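Local atomic coordinates of RsfP (Uncultured bacterium, PDB entry 4GLJ), a protein that probably catalyses the phosphate-dependent cleavage of methylthioadenosine to adenine and methylthioribose 1-phosphate, and binds the dye rhodamine B. Residues 125-130 against 207-212; 134-139 against 276-281. All blocks are in the same frame, centred on the assembly; numbering follows the deposited sequence.

Interaction 1: 125-130 against 207-212; sequences VSTFFG and AREASI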
loop_
_atom_site.group_PDB
_atom_site.type_symbol
_atom_site.label_atom_id
_atom_site.label_comp_id
_atom_site.label_asym_id
_atom_site.label_seq_id
_atom_site.Cartn_x
_atom_site.Cartn_y
_atom_site.Cartn_z
ATOM N N VAL A 125 -0.482 -10.394 -4.606
ATOM C CA VAL A 125 -0.771 -11.366 -3.593
ATOM C C VAL A 125 0.607 -11.774 -3.075
ATOM O O VAL A 125 1.437 -12.228 -3.856
ATOM C CB VAL A 125 -1.513 -12.580 -4.162
ATOM C CG1 VAL A 125 -1.770 -13.626 -3.022
ATOM C CG2 VAL A 125 -2.782 -12.076 -4.787
ATOM N N SER A 126 0.844 -11.685 -1.757
ATOM C CA SER A 126 2.241 -11.803 -1.314
ATOM C C SER A 126 2.462 -13.007 -0.347
ATOM O O SER A 126 3.478 -13.087 0.352
ATOM C CB SER A 126 2.694 -10.476 -0.665
ATOM O OG SER A 126 1.748 -10.189 0.380
ATOM N N THR A 127 1.548 -13.971 -0.408
ATOM C CA THR A 127 1.643 -15.201 0.395
ATOM C C THR A 127 0.861 -16.290 -0.300
ATOM O O THR A 127 -0.067 -16.051 -1.097
ATOM C CB THR A 127 1.072 -14.978 1.827
ATOM O OG1 THR A 127 1.188 -16.176 2.602
ATOM C CG2 THR A 127 -0.412 -14.592 1.795
ATOM N N PHE A 128 1.229 -17.516 0.019
ATOM C CA PHE A 128 0.499 -18.656 -0.430
ATOM C C PHE A 128 -0.532 -19.002 0.610
ATOM O O PHE A 128 -1.363 -19.861 0.368
ATOM C CB PHE A 128 1.405 -19.885 -0.489
ATOM C CG PHE A 128 2.382 -19.854 -1.608
ATOM C CD1 PHE A 128 1.966 -20.075 -2.941
ATOM C CD2 PHE A 128 3.747 -19.727 -1.350
ATOM C CE1 PHE A 128 2.885 -20.095 -3.982
ATOM C CE2 PHE A 128 4.651 -19.762 -2.411
ATOM C CZ PHE A 128 4.249 -19.971 -3.716
ATOM N N PHE A 129 -0.464 -18.325 1.771
ATOM C CA PHE A 129 -1.334 -18.680 2.879
ATOM C C PHE A 129 -2.643 -17.915 2.939
ATOM O O PHE A 129 -2.859 -17.004 2.160
ATOM C CB PHE A 129 -0.502 -18.635 4.192
ATOM C CG PHE A 129 0.545 -19.746 4.185
ATOM C CD1 PHE A 129 1.851 -19.528 3.687
ATOM C CD2 PHE A 129 0.177 -21.049 4.519
ATOM C CE1 PHE A 129 2.774 -20.592 3.625
ATOM C CE2 PHE A 129 1.077 -22.101 4.467
ATOM C CZ PHE A 129 2.373 -21.885 3.953
ATOM N N GLY A 130 -3.523 -18.275 3.869
ATOM C CA GLY A 130 -4.864 -17.717 3.860
ATOM C C GLY A 130 -5.774 -18.818 3.354
ATOM O O GLY A 130 -5.302 -19.936 2.996
ATOM N N ALA A 207 9.310 -17.279 -2.137
ATOM C CA ALA A 207 10.448 -18.225 -2.160
ATOM C C ALA A 207 10.693 -18.672 -0.715
ATOM O O ALA A 207 10.929 -19.878 -0.450
ATOM C CB ALA A 207 11.706 -17.522 -2.741
ATOM N N ARG A 208 10.637 -17.739 0.250
ATOM C CA ARG A 208 10.863 -18.113 1.650
ATOM C C ARG A 208 9.768 -19.082 2.138
ATOM O O ARG A 208 10.059 -20.095 2.796
ATOM C CB ARG A 208 10.906 -16.865 2.535
ATOM C CG ARG A 208 11.275 -17.104 3.994
ATOM C CD ARG A 208 12.616 -17.832 4.275
ATOM N NE ARG A 208 13.723 -17.155 3.572
ATOM C CZ ARG A 208 14.436 -16.161 4.112
ATOM N NH1 ARG A 208 14.183 -15.766 5.384
ATOM N NH2 ARG A 208 15.475 -15.634 3.458
ATOM N N GLU A 209 8.505 -18.779 1.814
ATOM C CA GLU A 209 7.402 -19.673 2.206
ATOM C C GLU A 209 7.522 -21.037 1.563
ATOM O O GLU A 209 6.987 -22.037 2.108
ATOM C CB GLU A 209 6.041 -19.098 1.800
ATOM C CG GLU A 209 5.673 -17.870 2.642
ATOM C CD GLU A 209 4.286 -17.354 2.335
ATOM O OE1 GLU A 209 3.730 -17.760 1.265
ATOM O OE2 GLU A 209 3.762 -16.521 3.156
ATOM N N ALA A 210 8.134 -21.062 0.378
ATOM C CA ALA A 210 8.345 -22.310 -0.332
ATOM C C ALA A 210 9.616 -23.017 0.102
ATOM O O ALA A 210 10.030 -23.992 -0.539
ATOM C CB ALA A 210 8.391 -22.079 -1.822
ATOM N N SER A 211 10.235 -22.534 1.180
ATOM C CA SER A 211 11.504 -23.091 1.714
ATOM C C SER A 211 12.639 -23.140 0.654
ATOM O O SER A 211 13.426 -24.083 0.628
ATOM C CB SER A 211 11.230 -24.493 2.311
ATOM O OG SER A 211 10.295 -24.400 3.395
ATOM N N ILE A 212 12.739 -22.125 -0.198
ATOM C CA ILE A 212 13.783 -22.063 -1.226
ATOM C C ILE A 212 14.710 -20.893 -0.936
ATOM O O ILE A 212 14.234 -19.782 -0.698
ATOM C CB ILE A 212 13.186 -21.849 -2.625
ATOM C CG1 ILE A 212 12.215 -22.956 -3.008
ATOM C CG2 ILE A 212 14.292 -21.677 -3.683
ATOM C CD1 ILE A 212 11.371 -22.697 -4.285
#

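Interaction 2: 134-139 against 276-281; sequences VAHVSM and ALVTPV. With RHB (N-[9-(2-carboxyphenyl)-6-(diethylamino)-3H-xanthen-3-ylidene]-N-ethylethanaminium), chain B.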
loop_
_atom_site.group_PDB
_atom_site.type_symbol
_atom_site.label_atom_id
_atom_site.label_comp_id
_atom_site.label_asym_id
_atom_site.label_seq_id
_atom_site.Cartn_x
_atom_site.Cartn_y
_atom_site.Cartn_z
ATOM N N VAL A 134 -2.673 -21.013 7.938
ATOM C CA VAL A 134 -2.017 -19.798 8.476
ATOM C C VAL A 134 -0.546 -20.153 8.722
ATOM O O VAL A 134 -0.234 -21.223 9.351
ATOM C CB VAL A 134 -2.678 -19.407 9.847
ATOM C CG1 VAL A 134 -1.970 -18.215 10.537
ATOM C CG2 VAL A 134 -4.176 -19.114 9.682
ATOM N N ALA A 135 0.349 -19.284 8.260
ATOM C CA ALA A 135 1.800 -19.441 8.488
ATOM C C ALA A 135 2.395 -18.054 8.497
ATOM O O ALA A 135 1.985 -17.145 7.718
ATOM C CB ALA A 135 2.458 -20.254 7.353
ATOM N N HIS A 136 3.417 -17.876 9.325
ATOM C CA HIS A 136 4.083 -16.559 9.420
ATOM C C HIS A 136 5.595 -16.728 9.302
ATOM O O HIS A 136 6.262 -16.839 10.297
ATOM C CB HIS A 136 3.723 -15.943 10.766
ATOM C CG HIS A 136 2.276 -15.544 10.878
ATOM N ND1 HIS A 136 1.769 -14.411 10.269
ATOM C CD2 HIS A 136 1.204 -16.175 11.491
ATOM C CE1 HIS A 136 0.451 -14.347 10.518
ATOM N NE2 HIS A 136 0.109 -15.398 11.298
ATOM N N VAL A 137 6.161 -16.803 8.111
ATOM C CA VAL A 137 7.647 -17.001 8.006
ATOM C C VAL A 137 8.366 -15.698 8.397
ATOM O O VAL A 137 7.828 -14.602 8.255
ATOM C CB VAL A 137 8.076 -17.479 6.608
ATOM C CG1 VAL A 137 7.418 -18.814 6.302
ATOM C CG2 VAL A 137 7.706 -16.461 5.515
ATOM N N SER A 138 9.544 -15.794 8.948
ATOM C CA SER A 138 10.356 -14.605 9.205
ATOM C C SER A 138 11.065 -14.157 7.921
ATOM O O SER A 138 11.639 -14.955 7.220
ATOM C CB SER A 138 11.388 -14.958 10.254
ATOM O OG SER A 138 12.518 -14.135 10.106
ATOM N N MET A 139 11.010 -12.877 7.602
ATOM C CA MET A 139 11.743 -12.337 6.467
ATOM C C MET A 139 12.846 -11.431 7.001
ATOM O O MET A 139 13.344 -10.600 6.248
ATOM C CB MET A 139 10.803 -11.502 5.619
ATOM C CG MET A 139 9.760 -12.347 4.883
ATOM S SD MET A 139 10.481 -13.548 3.768
ATOM C CE MET A 139 11.382 -12.601 2.494
ATOM N N ALA A 276 7.102 -21.825 11.354
ATOM C CA ALA A 276 6.210 -20.748 10.970
ATOM C C ALA A 276 4.787 -21.189 10.709
ATOM O O ALA A 276 3.876 -20.365 10.779
ATOM C CB ALA A 276 6.761 -20.085 9.731
ATOM N N LEU A 277 4.549 -22.488 10.441
ATOM C CA LEU A 277 3.216 -22.947 10.048
ATOM C C LEU A 277 2.343 -23.002 11.285
ATOM O O LEU A 277 2.714 -23.620 12.277
ATOM C CB LEU A 277 3.324 -24.350 9.391
ATOM C CG LEU A 277 2.086 -25.001 8.758
ATOM C CD1 LEU A 277 1.397 -24.161 7.699
ATOM C CD2 LEU A 277 2.405 -26.401 8.161
ATOM N N VAL A 278 1.202 -22.335 11.296
ATOM C CA VAL A 278 0.360 -22.350 12.498
ATOM C C VAL A 278 -0.671 -23.480 12.372
ATOM O O VAL A 278 -0.948 -24.186 13.349
ATOM C CB VAL A 278 -0.347 -20.984 12.720
ATOM C CG1 VAL A 278 -1.393 -21.060 13.810
ATOM C CG2 VAL A 278 0.658 -19.855 13.035
ATOM N N THR A 279 -1.242 -23.655 11.188
ATOM C CA THR A 279 -2.293 -24.645 10.983
ATOM C C THR A 279 -1.627 -25.999 10.784
ATOM O O THR A 279 -0.911 -26.161 9.812
ATOM C CB THR A 279 -3.066 -24.341 9.677
ATOM O OG1 THR A 279 -3.498 -22.991 9.703
ATOM C CG2 THR A 279 -4.265 -25.335 9.455
ATOM N N PRO A 280 -1.910 -26.989 11.665
ATOM C CA PRO A 280 -1.396 -28.350 11.444
ATOM C C PRO A 280 -1.898 -28.899 10.103
ATOM O O PRO A 280 -3.044 -28.657 9.725
ATOM C CB PRO A 280 -2.014 -29.159 12.592
ATOM C CG PRO A 280 -2.333 -28.143 13.645
ATOM C CD PRO A 280 -2.756 -26.906 12.869
ATOM N N VAL A 281 -1.045 -29.617 9.381
ATOM C CA VAL A 281 -1.461 -30.198 8.101
ATOM C C VAL A 281 -2.756 -31.047 8.285
ATOM O O VAL A 281 -3.659 -31.020 7.446
ATOM C CB VAL A 281 -0.275 -30.937 7.407
ATOM C CG1 VAL A 281 -0.732 -31.950 6.355
ATOM C CG2 VAL A 281 0.686 -29.915 6.805
HETATM O O2 RHB B . 2.237 -20.760 15.625
HETATM C C26 RHB B . 3.459 -20.738 15.387
HETATM C C19 RHB B . 4.185 -19.442 15.228
HETATM C C14 RHB B . 3.683 -18.171 15.503
HETATM C C15 RHB B . 4.521 -17.081 15.311
HETATM C C16 RHB B . 5.818 -17.210 14.854
HETATM C C17 RHB B . 6.305 -18.462 14.575
HETATM C C18 RHB B . 5.484 -19.562 14.775
HETATM C C9 RHB B . 2.321 -17.800 16.004
HETATM C C8 RHB B . 1.881 -16.396 15.747
HETATM C C13 RHB B . 2.680 -15.487 15.069
HETATM C C12 RHB B . 2.268 -14.174 14.824
HETATM C C11 RHB B . 1.021 -13.756 15.234
HETATM N N1 RHB B . 0.593 -12.421 15.055
HETATM C C35 RHB B . 1.798 -11.639 15.395
HETATM C C36 RHB B . 2.382 -12.276 16.646
HETATM C C22 RHB B . -0.025 -11.984 13.770
HETATM C C23 RHB B . -1.549 -12.177 13.824
HETATM C C10 RHB B . 0.247 -14.666 15.939
HETATM C C7 RHB B . 0.655 -15.973 16.180
HETATM O O1 RHB B . -0.170 -16.835 16.857
HETATM C C1 RHB B . 0.155 -18.133 17.148
HETATM C C2 RHB B . 1.371 -18.679 16.759
HETATM C C6 RHB B . -0.773 -18.898 17.838
HETATM C C5 RHB B . -0.513 -20.216 18.156
HETATM C C4 RHB B . 0.697 -20.780 17.773
HETATM C C3 RHB B . 1.638 -20.014 17.079
HETATM N N2 RHB B . -1.480 -20.946 18.873
HETATM C C24 RHB B . -2.712 -21.164 18.088
HETATM C C25 RHB B . -3.870 -21.342 19.049
HETATM C C33 RHB B . -0.913 -22.219 19.363
HETATM C C34 RHB B . -1.684 -22.654 20.595
HETATM O O3 RHB B . 4.130 -21.785 15.309
#

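Interaction 1: 125-130 against 207-212
Phe-128 and Glu-209 bring the two backbones to within 7.5 Å, CA to CA, where the irregular loop 125-130 passes the C-terminal end of a helix; Ala-210 is already out of helical geometry and Ser-211, at positive phi, is the C' residue of the Schellman motif that closes it. Glu-209 reaches over with an extended chain (chi2 -175°) and grips the loop with both carboxylate oxygens. Its OE2 accepts from Thr-127 OG1 at 2.7 Å, and its OE1 takes the backbone N-H of Phe-128 at 2.8 Å, nearly straight (166°), each through a syn lone pair. While donating to the glutamate, Thr-127 OG1 also accepts from Phe-129 N at 2.8 Å, an ST turn that fixes the hydroxyl between the two. Both phenyl rings touch the carboxylate: Phe-129 presents its edge, CD1 lying 3.5 Å from Glu-209 CD with the planes 78° apart, while Phe-128 CD2 approaches OE1 obliquely. Glu-209 OE2 also accepts from Gln-178 of the second subunit, so three donors share a buried carboxylate. The Phe-128 ring also packs on Ile-82 of helix 78-87 and Leu-206 of helix 200-209, so that the loop after strand 111-119 rests against both helices.

Interaction 2: 134-139 against 276-281
Two first torsions set up this contact: Thr-279 OG1, anti to its carbonyl carbon (chi1 -52°), is placed to meet Val-134 N, while the His-136 ring, at chi1 -69°, swings to the side where Val-278 CG2 meets its edge. The chains run nearly antiparallel, joined by a single beta bridge at Ala-135 and Leu-277. His-136 N donates to Ala-276 O at 2.9 Å, from above the carbonyl plane. Val-134 O is held twice, by Val-278 N at 2.7 Å and more loosely by Thr-279 N at 3.2 Å, and Val-134 N donates to Thr-279 OG1 at 2.8 Å. An alanine in place of Thr-279 removes the hydroxyl, which would probably leave Val-134 N without its acceptor and this end of the pairing less firmly held. Val-134 CG1 lies alongside Val-278 CB. ND1 of His-136 is hydrogen-bonded to Pro-177 O of the second subunit. Rhodamine B lies over one face of the ring, its C12 4.0 Å above the plane and offset toward the rim, and Val-278 CG2 approaches the dye's O2 at 3.2 Å. The result is an isolated antiparallel bridge between two loops, forming part of a dye-binding surface at the subunit interface.

Both contacts fasten parts of the same long loop between strand 111-119 and helix 145-157, at centres 10 Å apart, and both abut the second subunit. Both are buried, but interaction 2 lies farther from the chain centre, about 22 Å against 14 Å, and has the dye against His-136 and Val-278. Interaction 1 depends on a charged side chain from the end of helix 200-209; interaction 2 joins the loop to the C-terminal region mainly through backbone bonds and small apolar groups. They meet directly: Phe-129 CE2 packs on Ala-135 CB at 3.7 Å, and Glu-209 CG touches Val-137 CG2 at 3.8 Å. The loop is thus held by the helix end at 207-212 and, farther along, by segment 276-281.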